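Probable transcriptional regulator WhiB7 (Mycobacterium tuberculosis, PDB 7KUG) regulates transcription in connection with antibiotic resistance, is probably redox-responsive, and binds one [4Fe-4S] cluster per subunit. Local coordinates at residues A[29-40]-A[63-71]. The protein carries 2 engineered substitutions. Sequence-based numbering, arbitrary orientation.
With SF4 (iron/sulfur cluster), chain E.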
ATOM      1  N   PHE A  29       9.681  -0.606   2.559  1.00 21.08           N
ATOM      2  CA  PHE A  29       9.701   0.453   1.516  1.00 22.36           C
ATOM      3  C   PHE A  29      10.817   1.443   1.850  1.00 23.39           C
ATOM      4  O   PHE A  29      10.648   2.672   1.735  1.00 25.08           O
ATOM      5  CB  PHE A  29       8.325   1.108   1.400  1.00 21.87           C
ATOM      6  CG  PHE A  29       7.244   0.138   1.015  1.00 20.08           C
ATOM      7  CD1 PHE A  29       6.540  -0.556   1.983  1.00 19.01           C
ATOM      8  CD2 PHE A  29       6.915  -0.064  -0.315  1.00 17.83           C
ATOM      9  CE1 PHE A  29       5.542  -1.450   1.627  1.00 20.52           C
ATOM     10  CE2 PHE A  29       5.930  -0.979  -0.667  1.00 20.03           C
ATOM     11  CZ  PHE A  29       5.240  -1.655   0.300  1.00 18.96           C
ATOM     12  N   ALA A  30      11.939   0.897   2.314  1.00 22.73           N
ATOM     13  CA  ALA A  30      13.097   1.652   2.837  1.00 23.13           C
ATOM     14  C   ALA A  30      13.747   2.475   1.721  1.00 29.53           C
ATOM     15  O   ALA A  30      13.698   2.056   0.541  1.00 29.22           O
ATOM     16  CB  ALA A  30      14.090   0.713   3.475  1.00 25.53           C
ATOM     17  N   ASP A  31      14.363   3.599   2.101  1.00 30.34           N
ATOM     18  CA  ASP A  31      14.910   4.607   1.156  1.00 36.44           C
ATOM     19  C   ASP A  31      16.394   4.327   0.883  1.00 39.77           C
ATOM     20  O   ASP A  31      16.970   5.047   0.057  1.00 44.27           O
ATOM     21  CB  ASP A  31      14.681   6.033   1.665  1.00 39.63           C
ATOM     22  CG  ASP A  31      15.203   6.301   3.068  1.00 45.26           C
ATOM     23  OD1 ASP A  31      16.151   5.613   3.485  1.00 48.48           O
ATOM     24  OD2 ASP A  31      14.650   7.196   3.737  1.00 51.78           O
ATOM     25  N   THR A  32      16.997   3.313   1.515  1.00 40.84           N
ATOM     26  CA  THR A  32      18.409   2.921   1.249  1.00 38.34           C
ATOM     27  C   THR A  32      18.507   1.434   0.928  1.00 40.19           C
ATOM     28  O   THR A  32      17.695   0.631   1.380  1.00 32.19           O
ATOM     29  CB  THR A  32      19.339   3.296   2.409  1.00 38.55           C
ATOM     30  OG1 THR A  32      19.007   2.513   3.556  1.00 36.55           O
ATOM     31  CG2 THR A  32      19.271   4.769   2.751  1.00 40.99           C
ATOM     32  N   PRO A  33      19.500   1.050   0.099  1.00 38.99           N
ATOM     33  CA  PRO A  33      19.858  -0.351  -0.116  1.00 35.29           C
ATOM     34  C   PRO A  33      19.985  -1.185   1.168  1.00 32.92           C
ATOM     35  O   PRO A  33      19.455  -2.290   1.193  1.00 29.37           O
ATOM     36  CB  PRO A  33      21.218  -0.238  -0.818  1.00 37.29           C
ATOM     37  CG  PRO A  33      21.106   1.046  -1.609  1.00 42.37           C
ATOM     38  CD  PRO A  33      20.313   1.970  -0.712  1.00 40.70           C
ATOM     39  N   ALA A  34      20.663  -0.659   2.191  1.00 32.86           N
ATOM     40  CA  ALA A  34      20.893  -1.359   3.479  1.00 31.89           C
ATOM     41  C   ALA A  34      19.550  -1.625   4.171  1.00 28.01           C
ATOM     42  O   ALA A  34      19.354  -2.743   4.690  1.00 27.01           O
ATOM     43  CB  ALA A  34      21.820  -0.557   4.356  1.00 34.96           C
ATOM     44  N   GLY A  35      18.648  -0.637   4.162  1.00 27.08           N
ATOM     45  CA  GLY A  35      17.288  -0.783   4.703  1.00 27.08           C
ATOM     46  C   GLY A  35      16.527  -1.875   3.969  1.00 24.12           C
ATOM     47  O   GLY A  35      15.817  -2.657   4.628  1.00 26.15           O
ATOM     48  N   LEU A  36      16.629  -1.919   2.639  1.00 24.57           N
ATOM     49  CA  LEU A  36      15.900  -2.940   1.838  1.00 23.82           C
ATOM     50  C   LEU A  36      16.473  -4.329   2.149  1.00 22.29           C
ATOM     51  O   LEU A  36      15.683  -5.288   2.191  1.00 20.42           O
ATOM     52  CB  LEU A  36      15.981  -2.591   0.346  1.00 28.62           C
ATOM     53  CG  LEU A  36      15.191  -1.348  -0.078  1.00 27.28           C
ATOM     54  CD1 LEU A  36      15.432  -1.032  -1.546  1.00 32.68           C
ATOM     55  CD2 LEU A  36      13.702  -1.518   0.187  1.00 26.49           C
ATOM     56  N   GLU A  37      17.776  -4.428   2.421  1.00 21.83           N
ATOM     57  CA  GLU A  37      18.457  -5.708   2.751  0.51 24.10           C
ATOM     58  C   GLU A  37      17.906  -6.254   4.073  1.00 22.67           C
ATOM     59  O   GLU A  37      17.687  -7.466   4.169  1.00 21.50           O
ATOM     60  CB  GLU A  37      19.968  -5.505   2.856  0.51 25.60           C
ATOM     61  CG  GLU A  37      20.760  -6.767   2.582  0.51 27.42           C
ATOM     62  CD  GLU A  37      22.230  -6.685   2.957  0.51 30.97           C
ATOM     63  OE1 GLU A  37      22.965  -7.652   2.672  0.51 35.23           O
ATOM     64  OE2 GLU A  37      22.637  -5.663   3.542  0.51 36.24           O
ATOM     65  N   VAL A  38      17.697  -5.375   5.049  1.00 22.45           N
ATOM     66  CA  VAL A  38      17.062  -5.757   6.344  1.00 23.03           C
ATOM     67  C   VAL A  38      15.678  -6.366   6.059  1.00 20.24           C
ATOM     68  O   VAL A  38      15.400  -7.477   6.541  1.00 20.55           O
ATOM     69  CB  VAL A  38      16.995  -4.567   7.321  1.00 22.48           C
ATOM     70  CG1 VAL A  38      16.104  -4.864   8.507  1.00 23.22           C
ATOM     71  CG2 VAL A  38      18.378  -4.155   7.797  1.00 26.55           C
ATOM     72  N   ALA A  39      14.831  -5.691   5.280  1.00 21.19           N
ATOM     73  CA  ALA A  39      13.462  -6.170   4.986  1.00 20.05           C
ATOM     74  C   ALA A  39      13.539  -7.527   4.276  1.00 17.34           C
ATOM     75  O   ALA A  39      12.774  -8.440   4.640  1.00 19.24           O
ATOM     76  CB  ALA A  39      12.707  -5.151   4.164  1.00 22.27           C
ATOM     77  N   LYS A  40      14.426  -7.660   3.289  1.00 19.04           N
ATOM     78  CA  LYS A  40      14.614  -8.944   2.567  1.00 19.71           C
ATOM     79  C   LYS A  40      14.929 -10.053   3.579  1.00 19.64           C
ATOM     80  O   LYS A  40      14.435 -11.187   3.403  1.00 18.50           O
ATOM     81  CB  LYS A  40      15.740  -8.842   1.544  1.00 21.99           C
ATOM     82  CG  LYS A  40      15.370  -8.136   0.253  1.00 23.77           C
ATOM     83  CD  LYS A  40      16.502  -8.130  -0.730  1.00 26.34           C
ATOM     84  CE  LYS A  40      16.809  -9.502  -1.278  1.00 25.98           C
ATOM     85  NZ  LYS A  40      17.742  -9.407  -2.424  1.00 31.18           N
ATOM     86  N   TRP A  63       7.192  -1.188  -6.304  1.00 20.07           N
ATOM     87  CA  TRP A  63       8.328  -1.012  -5.372  1.00 19.23           C
ATOM     88  C   TRP A  63       8.069  -1.820  -4.110  1.00 17.07           C
ATOM     89  O   TRP A  63       7.000  -2.425  -4.008  1.00 18.94           O
ATOM     90  CB  TRP A  63       8.623   0.468  -5.078  1.00 19.10           C
ATOM     91  CG  TRP A  63       7.723   1.160  -4.093  1.00 18.65           C
ATOM     92  CD1 TRP A  63       6.393   0.957  -3.888  1.00 19.55           C
ATOM     93  CD2 TRP A  63       8.101   2.234  -3.213  1.00 20.29           C
ATOM     94  NE1 TRP A  63       5.923   1.808  -2.924  1.00 21.66           N
ATOM     95  CE2 TRP A  63       6.948   2.603  -2.492  1.00 20.56           C
ATOM     96  CE3 TRP A  63       9.303   2.903  -2.948  1.00 23.54           C
ATOM     97  CZ2 TRP A  63       6.959   3.622  -1.539  1.00 21.40           C
ATOM     98  CZ3 TRP A  63       9.317   3.902  -1.996  1.00 25.27           C
ATOM     99  CH2 TRP A  63       8.159   4.252  -1.303  1.00 23.43           C
ATOM    100  N   GLY A  64       9.063  -1.825  -3.226  1.00 18.37           N
ATOM    101  CA  GLY A  64       8.970  -2.432  -1.893  1.00 17.01           C
ATOM    102  C   GLY A  64       9.521  -3.847  -1.903  1.00 19.05           C
ATOM    103  O   GLY A  64       9.840  -4.406  -2.996  1.00 20.19           O
ATOM    104  N   VAL A  65       9.626  -4.421  -0.713  1.00 17.73           N
ATOM    105  CA  VAL A  65      10.100  -5.817  -0.532  1.00 17.34           C
ATOM    106  C   VAL A  65       8.876  -6.702  -0.336  1.00 16.89           C
ATOM    107  O   VAL A  65       8.065  -6.461   0.566  1.00 16.33           O
ATOM    108  CB  VAL A  65      11.125  -5.930   0.607  1.00 16.74           C
ATOM    109  CG1 VAL A  65      11.421  -7.386   0.952  1.00 17.41           C
ATOM    110  CG2 VAL A  65      12.399  -5.184   0.236  1.00 17.64           C
ATOM    111  N   TRP A  66       8.765  -7.715  -1.175  1.00 16.93           N
ATOM    112  CA  TRP A  66       7.657  -8.682  -1.157  1.00 15.38           C
ATOM    113  C   TRP A  66       8.305 -10.055  -1.320  1.00 18.10           C
ATOM    114  O   TRP A  66       9.147 -10.171  -2.215  1.00 18.97           O
ATOM    115  CB  TRP A  66       6.658  -8.424  -2.294  1.00 18.27           C
ATOM    116  CG  TRP A  66       6.141  -7.031  -2.406  1.00 17.82           C
ATOM    117  CD1 TRP A  66       6.817  -5.958  -2.904  1.00 18.88           C
ATOM    118  CD2 TRP A  66       4.829  -6.560  -2.049  1.00 19.26           C
ATOM    119  NE1 TRP A  66       6.019  -4.850  -2.873  1.00 19.35           N
ATOM    120  CE2 TRP A  66       4.798  -5.185  -2.360  1.00 18.93           C
ATOM    121  CE3 TRP A  66       3.686  -7.160  -1.517  1.00 19.55           C
ATOM    122  CZ2 TRP A  66       3.663  -4.401  -2.138  1.00 18.69           C
ATOM    123  CZ3 TRP A  66       2.561  -6.392  -1.311  1.00 21.63           C
ATOM    124  CH2 TRP A  66       2.559  -5.030  -1.611  1.00 19.40           C
ATOM    125  N   GLY A  67       7.910 -11.038  -0.508  1.00 19.32           N
ATOM    126  CA  GLY A  67       8.431 -12.409  -0.625  1.00 18.90           C
ATOM    127  C   GLY A  67       9.950 -12.424  -0.579  1.00 18.60           C
ATOM    128  O   GLY A  67      10.553 -13.282  -1.242  1.00 21.31           O
ATOM    129  N   GLY A  68      10.549 -11.460   0.138  1.00 18.45           N
ATOM    130  CA  GLY A  68      12.002 -11.368   0.365  1.00 18.55           C
ATOM    131  C   GLY A  68      12.753 -10.911  -0.865  1.00 18.77           C
ATOM    132  O   GLY A  68      13.973 -11.114  -0.916  1.00 21.49           O
ATOM    133  N   GLU A  69      12.067 -10.294  -1.823  1.00 17.36           N
ATOM    134  CA  GLU A  69      12.714  -9.699  -3.022  1.00 20.30           C
ATOM    135  C   GLU A  69      12.363  -8.204  -3.145  1.00 18.88           C
ATOM    136  O   GLU A  69      11.230  -7.805  -2.812  1.00 19.16           O
ATOM    137  CB  GLU A  69      12.292 -10.449  -4.284  1.00 20.61           C
ATOM    138  CG  GLU A  69      12.711 -11.918  -4.293  1.00 22.25           C
ATOM    139  CD  GLU A  69      14.208 -12.175  -4.261  1.00 23.66           C
ATOM    140  OE1 GLU A  69      14.996 -11.261  -4.605  1.00 26.03           O
ATOM    141  OE2 GLU A  69      14.585 -13.320  -3.921  1.00 27.82           O
ATOM    142  N   ILE A  70      13.290  -7.404  -3.671  1.00 19.18           N
ATOM    143  CA  ILE A  70      13.033  -5.978  -3.996  1.00 19.72           C
ATOM    144  C   ILE A  70      12.325  -5.898  -5.344  1.00 20.74           C
ATOM    145  O   ILE A  70      12.841  -6.463  -6.324  1.00 20.91           O
ATOM    146  CB  ILE A  70      14.338  -5.166  -4.007  1.00 21.64           C
ATOM    147  CG1 ILE A  70      14.983  -5.159  -2.619  1.00 21.92           C
ATOM    148  CG2 ILE A  70      14.109  -3.764  -4.556  1.00 23.89           C
ATOM    149  CD1 ILE A  70      16.471  -4.956  -2.661  1.00 26.54           C
ATOM    150  N   PHE A  71      11.224  -5.148  -5.394  1.00 18.20           N
ATOM    151  CA  PHE A  71      10.467  -4.902  -6.645  1.00 19.17           C
ATOM    152  C   PHE A  71      10.782  -3.530  -7.223  1.00 21.39           C
ATOM    153  O   PHE A  71      11.047  -2.563  -6.491  1.00 20.71           O
ATOM    154  CB  PHE A  71       8.974  -5.055  -6.390  1.00 18.18           C
ATOM    155  CG  PHE A  71       8.511  -6.488  -6.392  1.00 17.62           C
ATOM    156  CD1 PHE A  71       8.957  -7.370  -5.424  1.00 18.82           C
ATOM    157  CD2 PHE A  71       7.627  -6.948  -7.356  1.00 19.84           C
ATOM    158  CE1 PHE A  71       8.543  -8.693  -5.436  1.00 19.71           C
ATOM    159  CE2 PHE A  71       7.204  -8.267  -7.363  1.00 20.30           C
ATOM    160  CZ  PHE A  71       7.650  -9.134  -6.392  1.00 20.93           C
TER
HETATM  161 FE1  SF4 E 101       5.891 -12.546   4.470  1.00 20.61          FE
HETATM  162 FE2  SF4 E 101       5.370  -9.906   4.773  1.00 19.60          FE
HETATM  163 FE3  SF4 E 101       5.325 -11.071   2.284  1.00 19.45          FE
HETATM  164 FE4  SF4 E 101       7.713 -10.709   3.609  1.00 18.34          FE
HETATM  165  S1  SF4 E 101       6.237  -9.189   2.926  1.00 18.76           S
HETATM  166  S2  SF4 E 101       7.005 -12.489   2.561  1.00 17.56           S
HETATM  167  S3  SF4 E 101       7.068 -11.078   5.654  1.00 17.34           S
HETATM  168  S4  SF4 E 101       4.047 -11.463   3.976  1.00 20.51           S
HETATM  169  O   HOH W   1      15.104 -12.561   1.051  1.00 22.97           O
HETATM  170  O   HOH W   2      15.736  -8.766  -4.605  1.00 25.74           O
HETATM  171  O   HOH W   3      17.460 -12.333  -3.269  1.00 41.32           O
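Val65 meets helix 33-43 of the WhiB fold with both methyls, joining it to a beta hairpin whose type I' turn, Trp66 to Glu69, lies beside the iron-sulfur cluster. Gly67 and Gly68 supply the turn's positive phi angles, and Gly67 CA lies 3.5 Å from cluster S2. Val65 CG2 reaches Ala39 CB at 3.9 Å and also touches Leu36 CD2, while CG1 lies against the Lys40 backbone; branching lets Val65 reach Ala39 and Leu36 at once, and the short Ala39 suits the close approach. Ile70, from the other strand, lays CD1 on Leu36 CB.

The aromatic end is packed more closely still. Phe29, with CG anti to its carbonyl carbon (chi1 -60°), directs its ring at Gly64, which, lacking a side chain, admits CD2 to 3.5 Å from its CA. Trp63 receives Phe29 CD2 over one face, 3.4 Å from NE1, its five-membered ring inclined at 52° to the Phe29 ring, and Phe29 CB makes a CH-pi contact with the six-membered ring of Trp63. Trp66 brings CZ2 to the edge of the Phe29 ring, and its NE1 donates almost straight to Trp63 O (2.9 Å, 168°), which helps fix the indole. A chain of another protein packs on all three aromatics and accepts a hydrogen bond from Trp63 NE1.

Toward Lys40 the contact turns polar and watery. The lysine's methylenes pass Gly68 O and Ile70 CD1. The salt bridge from NZ to Glu69 OE1 is long, 4.0 Å, and two waters bridge the same atoms, one also accepting from Ile70 N. A further water donates to Lys40 O at 2.8 Å and to Gly68 O at 2.7 Å.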